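Local coordinates for protein ten1 (PDB 3KF6) that is required for telomere maintenance, binding single-stranded telomeric DNA and pairing with Stn1 in a complex that resembles Rpa2-Rpa3, at residues D5-D17 and P92-C104. Residues are numbered along the deposited sequence; the frame is centred on the assembly and turned at random.
Sequences DSAKLIFINQIND and PRYRQMVSERQKC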
loop_
_atom_site.group_PDB
_atom_site.type_symbol
_atom_site.label_atom_id
_atom_site.label_comp_id
_atom_site.label_asym_id
_atom_site.label_seq_id
_atom_site.Cartn_x
_atom_site.Cartn_y
_atom_site.Cartn_z
ATOM N N ASP B 5 2.641 -10.239 4.788
ATOM C CA ASP B 5 1.416 -10.379 4.011
ATOM C C ASP B 5 0.852 -9.019 3.622
ATOM O O ASP B 5 1.032 -8.034 4.339
ATOM C CB ASP B 5 0.374 -11.210 4.784
ATOM C CG ASP B 5 0.121 -10.695 6.201
ATOM O OD1 ASP B 5 1.071 -10.249 6.867
ATOM O OD2 ASP B 5 -1.038 -10.765 6.660
ATOM N N SER B 6 0.193 -8.977 2.468
ATOM C CA SER B 6 -0.406 -7.752 1.945
ATOM C C SER B 6 -1.804 -7.567 2.520
ATOM O O SER B 6 -2.584 -8.514 2.603
ATOM C CB SER B 6 -0.476 -7.826 0.416
ATOM O OG SER B 6 -1.079 -6.665 -0.129
ATOM N N ALA B 7 -2.121 -6.338 2.913
ATOM C CA ALA B 7 -3.427 -6.048 3.484
ATOM C C ALA B 7 -4.543 -6.040 2.440
ATOM O O ALA B 7 -4.324 -5.698 1.271
ATOM C CB ALA B 7 -3.381 -4.701 4.213
ATOM N N LYS B 8 -5.736 -6.459 2.856
ATOM C CA LYS B 8 -6.903 -6.442 1.979
ATOM C C LYS B 8 -7.593 -5.110 2.227
ATOM O O LYS B 8 -7.999 -4.817 3.356
ATOM C CB LYS B 8 -7.874 -7.576 2.321
ATOM C CG LYS B 8 -7.549 -8.896 1.653
ATOM C CD LYS B 8 -8.515 -9.987 2.099
ATOM C CE LYS B 8 -9.966 -9.641 1.795
ATOM N NZ LYS B 8 -10.894 -10.670 2.365
ATOM N N LEU B 9 -7.712 -4.303 1.180
ATOM C CA LEU B 9 -8.355 -2.999 1.278
ATOM C C LEU B 9 -9.862 -3.197 1.215
ATOM O O LEU B 9 -10.396 -3.598 0.180
ATOM C CB LEU B 9 -7.879 -2.107 0.131
ATOM C CG LEU B 9 -8.406 -0.675 0.079
ATOM C CD1 LEU B 9 -7.979 0.090 1.331
ATOM C CD2 LEU B 9 -7.860 0.000 -1.178
ATOM N N ILE B 10 -10.547 -2.897 2.316
ATOM C CA ILE B 10 -11.995 -3.095 2.388
ATOM C C ILE B 10 -12.730 -1.982 3.129
ATOM O O ILE B 10 -12.124 -1.045 3.633
ATOM C CB ILE B 10 -12.319 -4.394 3.132
ATOM C CG1 ILE B 10 -11.767 -4.310 4.559
ATOM C CG2 ILE B 10 -11.715 -5.586 2.408
ATOM C CD1 ILE B 10 -12.178 -5.473 5.447
ATOM N N PHE B 11 -14.054 -2.102 3.185
ATOM C CA PHE B 11 -14.872 -1.150 3.919
ATOM C C PHE B 11 -15.136 -1.814 5.260
ATOM O O PHE B 11 -15.030 -3.034 5.381
ATOM C CB PHE B 11 -16.215 -0.908 3.219
ATOM C CG PHE B 11 -16.094 -0.245 1.884
ATOM C CD1 PHE B 11 -16.216 -0.989 0.716
ATOM C CD2 PHE B 11 -15.849 1.119 1.792
ATOM C CE1 PHE B 11 -16.097 -0.378 -0.531
ATOM C CE2 PHE B 11 -15.728 1.738 0.551
ATOM C CZ PHE B 11 -15.853 0.986 -0.614
ATOM N N ILE B 12 -15.471 -1.021 6.270
ATOM C CA ILE B 12 -15.746 -1.591 7.577
ATOM C C ILE B 12 -16.881 -2.608 7.496
ATOM O O ILE B 12 -16.841 -3.641 8.166
ATOM C CB ILE B 12 -16.087 -0.487 8.599
ATOM C CG1 ILE B 12 -14.798 0.253 8.984
ATOM C CG2 ILE B 12 -16.759 -1.093 9.837
ATOM C CD1 ILE B 12 -15.004 1.392 9.962
ATOM N N ASN B 13 -17.877 -2.329 6.659
ATOM C CA ASN B 13 -19.011 -3.234 6.511
ATOM C C ASN B 13 -18.642 -4.594 5.915
ATOM O O ASN B 13 -19.488 -5.487 5.846
ATOM C CB ASN B 13 -20.112 -2.581 5.661
ATOM C CG ASN B 13 -19.669 -2.287 4.242
ATOM O OD1 ASN B 13 -19.199 -3.173 3.528
ATOM N ND2 ASN B 13 -19.831 -1.036 3.818
ATOM N N GLN B 14 -17.392 -4.758 5.489
ATOM C CA GLN B 14 -16.947 -6.024 4.904
ATOM C C GLN B 14 -16.040 -6.814 5.839
ATOM O O GLN B 14 -15.648 -7.937 5.535
ATOM C CB GLN B 14 -16.193 -5.781 3.590
ATOM C CG GLN B 14 -16.983 -5.055 2.521
ATOM C CD GLN B 14 -16.128 -4.725 1.313
ATOM O OE1 GLN B 14 -15.066 -4.110 1.445
ATOM N NE2 GLN B 14 -16.582 -5.130 0.130
ATOM N N ILE B 15 -15.697 -6.227 6.979
ATOM C CA ILE B 15 -14.814 -6.903 7.917
ATOM C C ILE B 15 -15.322 -8.282 8.332
ATOM O O ILE B 15 -14.541 -9.227 8.428
ATOM C CB ILE B 15 -14.576 -6.038 9.172
ATOM C CG1 ILE B 15 -13.794 -4.782 8.776
ATOM C CG2 ILE B 15 -13.805 -6.829 10.217
ATOM C CD1 ILE B 15 -13.604 -3.782 9.903
ATOM N N ASN B 16 -16.626 -8.396 8.565
ATOM C CA ASN B 16 -17.207 -9.669 8.977
ATOM C C ASN B 16 -17.292 -10.685 7.842
ATOM O O ASN B 16 -17.725 -11.818 8.051
ATOM C CB ASN B 16 -18.593 -9.449 9.589
ATOM C CG ASN B 16 -18.537 -8.647 10.874
ATOM O OD1 ASN B 16 -17.637 -8.834 11.693
ATOM N ND2 ASN B 16 -19.505 -7.756 11.063
ATOM N N ASP B 17 -16.886 -10.278 6.643
ATOM C CA ASP B 17 -16.887 -11.178 5.495
ATOM C C ASP B 17 -15.504 -11.803 5.358
ATOM O O ASP B 17 -15.302 -12.714 4.556
ATOM C CB ASP B 17 -17.210 -10.429 4.197
ATOM C CG ASP B 17 -18.619 -9.884 4.168
ATOM O OD1 ASP B 17 -19.543 -10.623 4.553
ATOM O OD2 ASP B 17 -18.805 -8.721 3.748
ATOM N N PRO B 92 -15.932 10.458 -0.867
ATOM C CA PRO B 92 -16.585 9.908 -2.059
ATOM C C PRO B 92 -15.610 9.291 -3.059
ATOM O O PRO B 92 -15.883 8.225 -3.614
ATOM C CB PRO B 92 -17.329 11.113 -2.631
ATOM C CG PRO B 92 -17.661 11.909 -1.398
ATOM C CD PRO B 92 -16.357 11.850 -0.635
ATOM N N ARG B 93 -14.481 9.957 -3.291
ATOM C CA ARG B 93 -13.494 9.441 -4.237
ATOM C C ARG B 93 -12.795 8.225 -3.643
ATOM O O ARG B 93 -12.518 7.249 -4.344
ATOM C CB ARG B 93 -12.477 10.530 -4.601
ATOM C CG ARG B 93 -13.123 11.803 -5.149
ATOM C CD ARG B 93 -12.740 12.144 -6.582
ATOM N NE ARG B 93 -13.195 11.161 -7.560
ATOM C CZ ARG B 93 -13.401 11.427 -8.851
ATOM N NH1 ARG B 93 -13.203 12.648 -9.328
ATOM N NH2 ARG B 93 -13.795 10.467 -9.672
ATOM N N TYR B 94 -12.509 8.276 -2.346
ATOM C CA TYR B 94 -11.875 7.137 -1.693
ATOM C C TYR B 94 -12.746 5.880 -1.788
ATOM O O TYR B 94 -12.259 4.806 -2.152
ATOM C CB TYR B 94 -11.582 7.457 -0.224
ATOM C CG TYR B 94 -11.198 6.244 0.595
ATOM C CD1 TYR B 94 -12.164 5.515 1.286
ATOM C CD2 TYR B 94 -9.879 5.795 0.642
ATOM C CE1 TYR B 94 -11.832 4.372 2.000
ATOM C CE2 TYR B 94 -9.534 4.649 1.358
ATOM C CZ TYR B 94 -10.520 3.945 2.033
ATOM O OH TYR B 94 -10.191 2.808 2.735
ATOM N N ARG B 95 -14.035 5.992 -1.471
ATOM C CA ARG B 95 -14.871 4.802 -1.546
ATOM C C ARG B 95 -15.029 4.322 -2.985
ATOM O O ARG B 95 -15.112 3.125 -3.234
ATOM C CB ARG B 95 -16.237 5.036 -0.887
ATOM C CG ARG B 95 -17.099 6.110 -1.478
ATOM C CD ARG B 95 -18.442 6.107 -0.755
ATOM N NE ARG B 95 -19.415 6.967 -1.408
ATOM C CZ ARG B 95 -19.820 8.141 -0.942
ATOM N NH1 ARG B 95 -19.344 8.617 0.203
ATOM N NH2 ARG B 95 -20.707 8.836 -1.629
ATOM N N GLN B 96 -15.044 5.259 -3.927
ATOM C CA GLN B 96 -15.159 4.907 -5.338
ATOM C C GLN B 96 -13.974 4.029 -5.742
ATOM O O GLN B 96 -14.147 2.995 -6.381
ATOM C CB GLN B 96 -15.188 6.172 -6.199
ATOM C CG GLN B 96 -15.062 5.926 -7.709
ATOM C CD GLN B 96 -15.091 7.216 -8.514
ATOM O OE1 GLN B 96 -14.442 8.194 -8.158
ATOM N NE2 GLN B 96 -15.840 7.215 -9.614
ATOM N N MET B 97 -12.768 4.427 -5.345
ATOM C CA MET B 97 -11.581 3.657 -5.699
ATOM C C MET B 97 -11.465 2.326 -4.963
ATOM O O MET B 97 -10.956 1.359 -5.522
ATOM C CB MET B 97 -10.310 4.484 -5.482
ATOM C CG MET B 97 -10.248 5.760 -6.315
ATOM S SD MET B 97 -10.720 5.542 -8.056
ATOM C CE MET B 97 -11.346 7.192 -8.426
ATOM N N VAL B 98 -11.916 2.268 -3.709
ATOM C CA VAL B 98 -11.859 1.016 -2.966
ATOM C C VAL B 98 -12.763 0.019 -3.682
ATOM O O VAL B 98 -12.403 -1.139 -3.860
ATOM C CB VAL B 98 -12.363 1.164 -1.507
ATOM C CG1 VAL B 98 -12.521 -0.214 -0.865
ATOM C CG2 VAL B 98 -11.384 1.997 -0.701
ATOM N N SER B 99 -13.940 0.486 -4.083
ATOM C CA SER B 99 -14.888 -0.364 -4.788
ATOM C C SER B 99 -14.329 -0.811 -6.129
ATOM O O SER B 99 -14.407 -1.986 -6.467
ATOM C CB SER B 99 -16.217 0.365 -5.004
ATOM O OG SER B 99 -16.956 0.424 -3.800
ATOM N N GLU B 100 -13.751 0.122 -6.883
ATOM C CA GLU B 100 -13.188 -0.219 -8.187
ATOM C C GLU B 100 -12.070 -1.246 -8.075
ATOM O O GLU B 100 -11.985 -2.168 -8.882
ATOM C CB GLU B 100 -12.664 1.033 -8.895
ATOM C CG GLU B 100 -13.741 1.896 -9.502
ATOM C CD GLU B 100 -14.640 1.108 -10.439
ATOM O OE1 GLU B 100 -15.792 0.822 -10.055
ATOM O OE2 GLU B 100 -14.187 0.762 -11.553
ATOM N N ARG B 101 -11.207 -1.087 -7.078
ATOM C CA ARG B 101 -10.113 -2.035 -6.905
ATOM C C ARG B 101 -10.605 -3.445 -6.612
ATOM O O ARG B 101 -9.947 -4.416 -6.970
ATOM C CB ARG B 101 -9.169 -1.582 -5.788
ATOM C CG ARG B 101 -8.352 -0.373 -6.165
ATOM C CD ARG B 101 -7.207 -0.179 -5.212
ATOM N NE ARG B 101 -6.322 -1.344 -5.182
ATOM C CZ ARG B 101 -5.205 -1.402 -4.465
ATOM N NH1 ARG B 101 -4.839 -0.362 -3.728
ATOM N NH2 ARG B 101 -4.464 -2.505 -4.466
ATOM N N GLN B 102 -11.754 -3.564 -5.957
ATOM C CA GLN B 102 -12.298 -4.880 -5.639
ATOM C C GLN B 102 -12.957 -5.488 -6.874
ATOM O O GLN B 102 -12.969 -6.708 -7.046
ATOM C CB GLN B 102 -13.327 -4.776 -4.500
ATOM C CG GLN B 102 -12.736 -4.304 -3.184
ATOM C CD GLN B 102 -13.759 -4.235 -2.058
ATOM O OE1 GLN B 102 -14.969 -4.254 -2.288
ATOM N NE2 GLN B 102 -13.271 -4.134 -0.832
ATOM N N LYS B 103 -13.478 -4.629 -7.745
ATOM C CA LYS B 103 -14.172 -5.084 -8.947
ATOM C C LYS B 103 -13.302 -5.278 -10.193
ATOM O O LYS B 103 -13.628 -6.107 -11.049
ATOM C CB LYS B 103 -15.317 -4.122 -9.270
ATOM C CG LYS B 103 -16.353 -4.015 -8.154
ATOM C CD LYS B 103 -17.382 -2.934 -8.450
ATOM C CE LYS B 103 -18.337 -2.740 -7.280
ATOM N NZ LYS B 103 -19.166 -3.950 -7.008
ATOM N N CYS B 104 -12.208 -4.522 -10.305
ATOM C CA CYS B 104 -11.316 -4.638 -11.464
ATOM C C CYS B 104 -10.227 -5.675 -11.196
ATOM O O CYS B 104 -9.639 -5.710 -10.113
ATOM C CB CYS B 104 -10.681 -3.283 -11.788
ATOM S SG CYS B 104 -11.886 -1.979 -12.104
HETATM O O HOH W 1 -12.284 1.562 4.098
#
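Gln-14 and Gln-102 meet amide to amide, approaching from opposite directions with their planes 29° apart, and close a reciprocal pair of hydrogen bonds. Gln-102 NE2 gives to Gln-14 OE1 at 2.9 Å, in the carbonyl plane and on a lone pair; the return bond, from Gln-14 NE2 to Gln-102 OE1, spans 3.0 Å with the donor tilted from the carbonyl plane. Both are nearly straight (175° and 171° at the hydrogen). Two further bonds fix the rotation of these amides: Gln-102 NE2, on a chain extended beyond CG, also donates to Leu-9 O at 3.1 Å, while Gln-14 OE1 accepts a second hydrogen bond, from the backbone N of Phe-11.

One face of the Phe-11 ring is covered by Val-98 CG1, which stands 3.8 Å from the ring centroid in a CH-pi contact displaced toward the rim. Ser-99 OG, Arg-95 O and Arg-95 CA lie at the ring edge, the last two being evidence that the ring abuts the helical backbone, and Arg-95 CB touches Phe-11 CE2 at 3.6 Å. The fold is the OB fold of the Ten1 family, and this contact lays its C-terminal helix 91-103 along the N-terminal segment, whose strand 8-9 pairs in parallel with strand 23-34.

The two methyls of Val-98 divide the work: CG2 meets Leu-9 CG at 4.1 Å and also covers one face of the Tyr-94 ring. Leu-9 CD1 approaches the Tyr-94 hydroxyl, and a water in the plane of that ring links Tyr-94 OH to Ile-10 O. The Leu-9 side chain crosses that of Arg-101 at roughly a right angle, CD2 lying near NH1; Arg-101 NH1 donates a hydrogen bond to Asp-72 O of the Stn1 chain, whose Trp-136 makes a cation-pi contact with Arg-101 and also packs on Leu-9.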